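Local coordinates for protein dehalogenase-like hydrolase (PDB 3UMB) that probably catalyses the hydrolytic dehalogenation of small (S)-2-haloalkanoic acids to the corresponding (R)-2-hydroxyalkanoic acids, with release of halide, at residues R41-Q44 with I45-R49; Y61-F64 with W65-T68; Y154-P158 with A159-L163. One frame throughout, in Å; residues are numbered along the deposited sequence.

Interaction 1: R41-Q44 with I45-R49; sequences RDRQ and IDYTR. With MG (magnesium ion), chain H.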
loop_
_atom_site.group_PDB
_atom_site.type_symbol
_atom_site.label_atom_id
_atom_site.label_comp_id
_atom_site.label_asym_id
_atom_site.label_seq_id
_atom_site.Cartn_x
_atom_site.Cartn_y
_atom_site.Cartn_z
ATOM N N ARG A 41 -1.743 -11.360 -2.061
ATOM C CA ARG A 41 -0.984 -10.410 -2.879
ATOM C C ARG A 41 -1.158 -8.980 -2.351
ATOM O O ARG A 41 -0.177 -8.257 -2.190
ATOM C CB ARG A 41 -1.392 -10.525 -4.350
ATOM C CG ARG A 41 -0.689 -9.560 -5.335
ATOM C CD ARG A 41 0.872 -9.699 -5.353
ATOM N NE ARG A 41 1.479 -8.715 -6.266
ATOM C CZ ARG A 41 2.779 -8.378 -6.275
ATOM N NH1 ARG A 41 3.647 -8.941 -5.420
ATOM N NH2 ARG A 41 3.223 -7.458 -7.133
ATOM N N ASP A 42 -2.397 -8.598 -2.049
ATOM C CA ASP A 42 -2.678 -7.314 -1.415
ATOM C C ASP A 42 -1.811 -7.103 -0.184
ATOM O O ASP A 42 -1.103 -6.109 -0.084
ATOM C CB ASP A 42 -4.140 -7.210 -0.980
ATOM C CG ASP A 42 -4.517 -5.804 -0.419
ATOM O OD1 ASP A 42 -4.530 -4.820 -1.223
ATOM O OD2 ASP A 42 -4.817 -5.694 0.815
ATOM N N ARG A 43 -1.887 -8.012 0.771
ATOM C CA ARG A 43 -1.147 -7.804 2.036
ATOM C C ARG A 43 0.354 -7.929 1.848
ATOM O O ARG A 43 1.114 -7.243 2.513
ATOM C CB ARG A 43 -1.672 -8.675 3.194
ATOM C CG ARG A 43 -3.054 -8.197 3.675
ATOM C CD ARG A 43 -2.961 -6.771 4.213
ATOM N NE ARG A 43 -3.880 -6.516 5.318
ATOM C CZ ARG A 43 -5.141 -6.070 5.178
ATOM N NH1 ARG A 43 -5.901 -5.819 6.247
ATOM N NH2 ARG A 43 -5.682 -5.867 3.976
ATOM N N GLN A 44 0.784 -8.744 0.878
ATOM C CA GLN A 44 2.223 -8.870 0.626
ATOM C C GLN A 44 2.807 -7.510 0.244
ATOM O O GLN A 44 3.766 -7.042 0.828
ATOM C CB GLN A 44 2.489 -9.955 -0.421
ATOM C CG GLN A 44 3.896 -10.050 -0.925
ATOM C CD GLN A 44 3.988 -10.879 -2.198
ATOM O OE1 GLN A 44 3.285 -10.597 -3.165
ATOM N NE2 GLN A 44 4.812 -11.952 -2.175
ATOM N N ILE A 45 2.153 -6.856 -0.689
ATOM C CA ILE A 45 2.555 -5.563 -1.123
ATOM C C ILE A 45 2.291 -4.502 -0.055
ATOM O O ILE A 45 3.141 -3.705 0.213
ATOM C CB ILE A 45 1.952 -5.281 -2.485
ATOM C CG1 ILE A 45 2.639 -6.172 -3.513
ATOM C CG2 ILE A 45 2.166 -3.825 -2.908
ATOM C CD1 ILE A 45 4.199 -5.898 -3.629
ATOM N N ASP A 46 1.137 -4.520 0.587
ATOM C CA ASP A 46 0.866 -3.576 1.634
ATOM C C ASP A 46 1.986 -3.597 2.658
ATOM O O ASP A 46 2.429 -2.536 3.091
ATOM C CB ASP A 46 -0.427 -3.921 2.346
ATOM C CG ASP A 46 -1.644 -3.570 1.540
ATOM O OD1 ASP A 46 -1.455 -2.972 0.442
ATOM O OD2 ASP A 46 -2.762 -3.928 2.018
ATOM N N TYR A 47 2.423 -4.806 3.064
ATOM C CA TYR A 47 3.434 -4.952 4.100
ATOM C C TYR A 47 4.791 -4.428 3.676
ATOM O O TYR A 47 5.474 -3.837 4.487
ATOM C CB TYR A 47 3.540 -6.396 4.615
ATOM C CG TYR A 47 2.351 -6.902 5.451
ATOM C CD1 TYR A 47 1.319 -6.040 5.898
ATOM C CD2 TYR A 47 2.276 -8.227 5.851
ATOM C CE1 TYR A 47 0.217 -6.526 6.670
ATOM C CE2 TYR A 47 1.179 -8.718 6.629
ATOM C CZ TYR A 47 0.179 -7.860 7.039
ATOM O OH TYR A 47 -0.854 -8.349 7.813
ATOM N N THR A 48 5.180 -4.586 2.415
ATOM C CA THR A 48 6.480 -4.019 1.969
ATOM C C THR A 48 6.449 -2.483 2.049
ATOM O O THR A 48 7.401 -1.874 2.472
ATOM C CB THR A 48 6.818 -4.416 0.535
ATOM O OG1 THR A 48 5.837 -3.895 -0.345
ATOM C CG2 THR A 48 6.907 -5.944 0.368
ATOM N N ARG A 49 5.342 -1.873 1.632
ATOM C CA ARG A 49 5.192 -0.437 1.721
ATOM C C ARG A 49 5.084 0.098 3.139
ATOM O O ARG A 49 5.704 1.078 3.468
ATOM C CB ARG A 49 3.963 -0.010 0.977
ATOM C CG ARG A 49 4.076 -0.265 -0.505
ATOM C CD ARG A 49 2.761 -0.066 -1.142
ATOM N NE ARG A 49 2.822 -0.225 -2.582
ATOM C CZ ARG A 49 1.747 -0.294 -3.359
ATOM N NH1 ARG A 49 0.500 -0.245 -2.835
ATOM N NH2 ARG A 49 1.906 -0.442 -4.662
HETATM MG MG MG H . -3.967 -2.591 -1.074
HETATM O O HOH W 1 -5.486 -3.212 0.633
HETATM O O HOH W 2 -4.401 -3.243 -3.306
#

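Interaction 2: Y61-F64 with W65-T68; sequences YKPF and WDVT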
loop_
_atom_site.group_PDB
_atom_site.type_symbol
_atom_site.label_atom_id
_atom_site.label_comp_id
_atom_site.label_asym_id
_atom_site.label_seq_id
_atom_site.Cartn_x
_atom_site.Cartn_y
_atom_site.Cartn_z
ATOM N N TYR A 61 12.870 -3.255 7.739
ATOM C CA TYR A 61 13.022 -4.146 6.629
ATOM C C TYR A 61 12.941 -5.600 7.087
ATOM O O TYR A 61 13.389 -5.960 8.140
ATOM C CB TYR A 61 14.365 -3.904 5.908
ATOM C CG TYR A 61 14.607 -4.882 4.771
ATOM C CD1 TYR A 61 13.978 -4.718 3.541
ATOM C CD2 TYR A 61 15.427 -6.012 4.944
ATOM C CE1 TYR A 61 14.144 -5.618 2.534
ATOM C CE2 TYR A 61 15.642 -6.925 3.886
ATOM C CZ TYR A 61 14.987 -6.737 2.706
ATOM O OH TYR A 61 15.161 -7.638 1.662
ATOM N N LYS A 62 12.399 -6.434 6.221
ATOM C CA LYS A 62 12.420 -7.860 6.372
ATOM C C LYS A 62 12.385 -8.417 4.959
ATOM O O LYS A 62 11.696 -7.842 4.091
ATOM C CB LYS A 62 11.186 -8.260 7.159
ATOM C CG LYS A 62 10.980 -9.708 7.437
ATOM C CD LYS A 62 9.581 -9.862 8.160
ATOM C CE LYS A 62 9.400 -11.183 8.915
ATOM N NZ LYS A 62 8.552 -11.019 10.138
ATOM N N PRO A 63 13.120 -9.523 4.706
ATOM C CA PRO A 63 13.202 -9.985 3.306
ATOM C C PRO A 63 11.857 -10.435 2.786
ATOM O O PRO A 63 11.017 -10.864 3.565
ATOM C CB PRO A 63 14.226 -11.158 3.322
ATOM C CG PRO A 63 14.820 -11.195 4.700
ATOM C CD PRO A 63 13.962 -10.309 5.638
ATOM N N PHE A 64 11.692 -10.334 1.475
ATOM C CA PHE A 64 10.431 -10.486 0.789
ATOM C C PHE A 64 9.788 -11.834 1.060
ATOM O O PHE A 64 8.549 -11.956 1.015
ATOM C CB PHE A 64 10.665 -10.333 -0.699
ATOM C CG PHE A 64 9.409 -10.115 -1.536
ATOM C CD1 PHE A 64 8.475 -9.119 -1.213
ATOM C CD2 PHE A 64 9.166 -10.876 -2.659
ATOM C CE1 PHE A 64 7.376 -8.896 -1.996
ATOM C CE2 PHE A 64 7.999 -10.670 -3.450
ATOM C CZ PHE A 64 7.140 -9.661 -3.122
ATOM N N TRP A 65 10.634 -12.827 1.324
ATOM C CA TRP A 65 10.215 -14.183 1.577
ATOM C C TRP A 65 9.437 -14.217 2.837
ATOM O O TRP A 65 8.316 -14.718 2.878
ATOM C CB TRP A 65 11.429 -15.110 1.747
ATOM C CG TRP A 65 11.031 -16.530 2.152
ATOM C CD1 TRP A 65 10.973 -17.046 3.427
ATOM C CD2 TRP A 65 10.642 -17.589 1.278
ATOM N NE1 TRP A 65 10.564 -18.359 3.390
ATOM C CE2 TRP A 65 10.361 -18.713 2.077
ATOM C CE3 TRP A 65 10.526 -17.704 -0.108
ATOM C CZ2 TRP A 65 9.963 -19.930 1.533
ATOM C CZ3 TRP A 65 10.111 -18.899 -0.648
ATOM C CH2 TRP A 65 9.857 -20.011 0.171
ATOM N N ASP A 66 10.051 -13.678 3.867
ATOM C CA ASP A 66 9.444 -13.662 5.185
ATOM C C ASP A 66 8.208 -12.749 5.218
ATOM O O ASP A 66 7.239 -13.033 5.955
ATOM C CB ASP A 66 10.487 -13.261 6.237
ATOM C CG ASP A 66 11.827 -14.048 6.082
ATOM O OD1 ASP A 66 11.926 -15.213 6.513
ATOM O OD2 ASP A 66 12.772 -13.511 5.506
ATOM N N VAL A 67 8.244 -11.647 4.452
ATOM C CA VAL A 67 7.061 -10.804 4.291
ATOM C C VAL A 67 5.948 -11.595 3.606
ATOM O O VAL A 67 4.776 -11.364 3.887
ATOM C CB VAL A 67 7.339 -9.459 3.510
ATOM C CG1 VAL A 67 6.005 -8.739 3.153
ATOM C CG2 VAL A 67 8.338 -8.517 4.331
ATOM N N THR A 68 6.312 -12.510 2.691
ATOM C CA THR A 68 5.316 -13.262 1.921
ATOM C C THR A 68 4.644 -14.304 2.869
ATOM O O THR A 68 3.474 -14.571 2.792
ATOM C CB THR A 68 5.926 -13.864 0.640
ATOM O OG1 THR A 68 6.272 -12.812 -0.265
ATOM C CG2 THR A 68 4.965 -14.816 -0.065
#

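Interaction 3: Y154-P158 with A159-L163; sequences YKTAP and AAYAL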
loop_
_atom_site.group_PDB
_atom_site.type_symbol
_atom_site.label_atom_id
_atom_site.label_comp_id
_atom_site.label_asym_id
_atom_site.label_seq_id
_atom_site.Cartn_x
_atom_site.Cartn_y
_atom_site.Cartn_z
ATOM N N TYR A 154 11.971 -1.311 -0.123
ATOM C CA TYR A 154 11.165 -1.805 -1.240
ATOM C C TYR A 154 10.806 -0.679 -2.178
ATOM O O TYR A 154 10.729 0.479 -1.786
ATOM C CB TYR A 154 9.907 -2.457 -0.698
ATOM C CG TYR A 154 10.174 -3.778 -0.061
ATOM C CD1 TYR A 154 10.193 -3.911 1.294
ATOM C CD2 TYR A 154 10.423 -4.917 -0.838
ATOM C CE1 TYR A 154 10.470 -5.144 1.897
ATOM C CE2 TYR A 154 10.736 -6.160 -0.245
ATOM C CZ TYR A 154 10.705 -6.276 1.126
ATOM O OH TYR A 154 10.959 -7.506 1.749
ATOM N N LYS A 155 10.567 -1.006 -3.435
ATOM C CA LYS A 155 9.898 -0.082 -4.339
ATOM C C LYS A 155 8.656 0.393 -3.649
ATOM O O LYS A 155 7.989 -0.412 -2.977
ATOM C CB LYS A 155 9.461 -0.767 -5.632
ATOM C CG LYS A 155 10.607 -1.361 -6.459
ATOM C CD LYS A 155 10.067 -2.536 -7.275
ATOM C CE LYS A 155 10.873 -2.866 -8.516
ATOM N NZ LYS A 155 10.251 -4.094 -9.206
ATOM N N THR A 156 8.280 1.656 -3.833
ATOM C CA THR A 156 8.853 2.581 -4.835
ATOM C C THR A 156 10.038 3.450 -4.369
ATOM O O THR A 156 10.301 4.491 -4.960
ATOM C CB THR A 156 7.767 3.526 -5.292
ATOM O OG1 THR A 156 7.046 3.952 -4.142
ATOM C CG2 THR A 156 6.750 2.808 -6.231
ATOM N N ALA A 157 10.721 3.036 -3.302
ATOM C CA ALA A 157 11.807 3.776 -2.704
ATOM C C ALA A 157 12.917 4.090 -3.705
ATOM O O ALA A 157 13.328 3.184 -4.420
ATOM C CB ALA A 157 12.388 2.910 -1.505
ATOM N N PRO A 158 13.407 5.359 -3.765
ATOM C CA PRO A 158 14.474 5.695 -4.745
ATOM C C PRO A 158 15.687 4.743 -4.702
ATOM O O PRO A 158 16.253 4.431 -5.736
ATOM C CB PRO A 158 14.920 7.102 -4.346
ATOM C CG PRO A 158 13.696 7.741 -3.740
ATOM C CD PRO A 158 12.817 6.583 -3.176
ATOM N N ALA A 159 16.042 4.285 -3.496
ATOM C CA ALA A 159 17.252 3.483 -3.311
ATOM C C ALA A 159 17.081 2.145 -4.043
ATOM O O ALA A 159 18.084 1.546 -4.441
ATOM C CB ALA A 159 17.548 3.237 -1.813
ATOM N N ALA A 160 15.834 1.671 -4.163
ATOM C CA ALA A 160 15.531 0.412 -4.895
ATOM C C ALA A 160 15.680 0.624 -6.380
ATOM O O ALA A 160 16.348 -0.147 -7.035
ATOM C CB ALA A 160 14.134 -0.108 -4.597
ATOM N N TYR A 161 15.061 1.672 -6.915
ATOM C CA TYR A 161 15.190 1.988 -8.345
ATOM C C TYR A 161 16.672 2.255 -8.696
ATOM O O TYR A 161 17.199 1.739 -9.706
ATOM C CB TYR A 161 14.276 3.152 -8.759
ATOM C CG TYR A 161 12.786 2.794 -8.759
ATOM C CD1 TYR A 161 12.291 1.718 -9.538
ATOM C CD2 TYR A 161 11.880 3.528 -8.018
ATOM C CE1 TYR A 161 10.920 1.355 -9.528
ATOM C CE2 TYR A 161 10.492 3.185 -8.005
ATOM C CZ TYR A 161 10.026 2.095 -8.764
ATOM O OH TYR A 161 8.675 1.791 -8.749
ATOM N N ALA A 162 17.370 2.958 -7.805
ATOM C CA ALA A 162 18.739 3.320 -8.072
ATOM C C ALA A 162 19.651 2.141 -8.293
ATOM O O ALA A 162 20.708 2.337 -8.865
ATOM C CB ALA A 162 19.322 4.220 -6.996
ATOM N N LEU A 163 19.280 0.951 -7.850
ATOM C CA LEU A 163 20.153 -0.197 -8.040
ATOM C C LEU A 163 20.489 -0.440 -9.535
ATOM O O LEU A 163 21.582 -0.898 -9.847
ATOM C CB LEU A 163 19.605 -1.496 -7.366
ATOM C CG LEU A 163 19.580 -1.598 -5.828
ATOM C CD1 LEU A 163 18.661 -2.729 -5.326
ATOM C CD2 LEU A 163 20.962 -1.751 -5.252
#

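Interaction 1: R41-Q44 with I45-R49
A magnesium site at the dimer interface brings D42 and D46 together, one turn apart on helix 33-54. D42 OD1 binds the ion at 2.3 Å; two waters and D42 OD1 of the second subunit complete the ligands found around it. D46 belongs to the same site but stands further back, its OD1 3.0 Å from the magnesium. The two carboxylates are turned 79° against each other, and D42 OD2 and D46 OD2, both acceptors, come within 3.0 Å. Such closeness of like charges is probably made tolerable by the cation and by R43. The guanidinium of R43 takes D42 OD2 almost in its own plane, in a salt bridge of 3.3 Å from NH2, while D46 OD2 lies 4.0 Å from R43 NH2 and well out of that plane, with no N-H pointing at it, so any attraction is probably one of charge alone. E206 of the second subunit pairs with R43 NH1 and also receives the hydroxyl of Y47, whose ring carries R43 CB over one face.

On another side of the helix R41 bends at chi2 (59°), which carries its guanidinium forward along the helix and over I45, whose CG1 sits 3.5 Å above the centre of the flat group. From there R41 NH1 donates to Q44 OE1 at 2.8 Å, meeting the amide from above its carbonyl plane, and the NE2 end of Q44 goes to T68 and Y95. Further along, I45 O accepts two bonds, from R49 N and, on a lone pair, from T48 OG1. The whole is a magnesium site between subunits, in which D42 of each copy supplies a ligand and D46, one turn on, lines it.

Interaction 2: Y61-F64 with W65-T68
F64 and T68 form the close-packed side of the first turn of helix 64-78, whose N-cap is P63. In T68, chi1 of -68° sets OG1 beside its own backbone N, from where it reaches back to donate to F64 O at 2.7 Å. The T68 N-H also turns to that carbonyl, but only weakly. The same hydroxyl lies 4.1 Å above the plane of the F64 ring, over its centre, so the hydroxyl is held between its own bond to the carbonyl and the face of the ring. V67 adds to it: its N-H closes the turn on P63 O at 3.0 Å, while its CG2 rests 3.4 Å from K62 O. M128 on helix 126-134 and T48 on helix 33-54 pack against F64 from outside the turn.

The partly exposed side, by contrast, is looser. The long chain of K62 crosses D66 at about a right angle, touching through methylenes, with CE 3.6 Å from D66 CB. D66 OD2 leans instead on the P63 ring, 3.2 Å from CG. Although opposite in charge, K62 NZ and D66 OD1 are 6.5 Å apart; the ammonium pairs with D70 and with D209 of the second subunit.

With its proton committed to F64 O, the T68 hydroxyl probably accepts from Q44 NE2, which is consistent with the amide orientation that also lets Q44 OE1 accept from R41.

Interaction 3: Y154-P158 with A159-L163
With chi1 at -70°, Y161 sets its CG beside its own backbone N and sends the ring back past the start of helix 158-161, where T156 lies alongside it, pointing the same way. In T156, chi1 of 44° holds CG2 anti to the carbonyl carbon, and there it comes to 3.3 Å from Y161 OH. The loop before this helix holds K155 in a place consistent with the conserved lysine of motif III in the haloacid dehalogenase superfamily, and the peptide between K155 and T156 is cis. K155 crosses the tyrosine at about a right angle, with CG 4.1 Å from Y161 CE1, and the rest of its chain runs on extended to D184. Y161 OH ends on the other oxygen of that carboxylate, so one aspartate on helix 182-191 positions both polar ends. K155 NZ also bonds to L121 O and keeps a long, weak ion pair with D10.

T156 OG1 leaves the contact altogether, bonding to I50 O of the second subunit. A160 CB also approaches this loop, 3.9 Å from K155 N. The helix itself opens at the N-cap A157, whose O takes A160 N at 2.9 Å and Y161 N only weakly. The next bond, A162 N to P158 O, is 2.8 Å long.

Along the chain the three contacts come in series: interaction 1 within helix 33-54, interaction 2 at the start of helix 64-78, and interaction 3 at the loop following strand 144-147 of the parallel sheet. The centres of interactions 1 and 2 lie about 10 Å apart, their helices packed through Y47 CB and V67 CG1 at 3.7 Å. Interaction 3 is about 16 Å from either, yet Y154 reaches both: its ring meets T48, and its hydroxyl probably bonds to K62 O. Y154 thus ties the helical cap to the Rossmann-like core. All three also reach the second subunit, interaction 2 through K62 alone, so the cap-core junction lies close to the dimer interface.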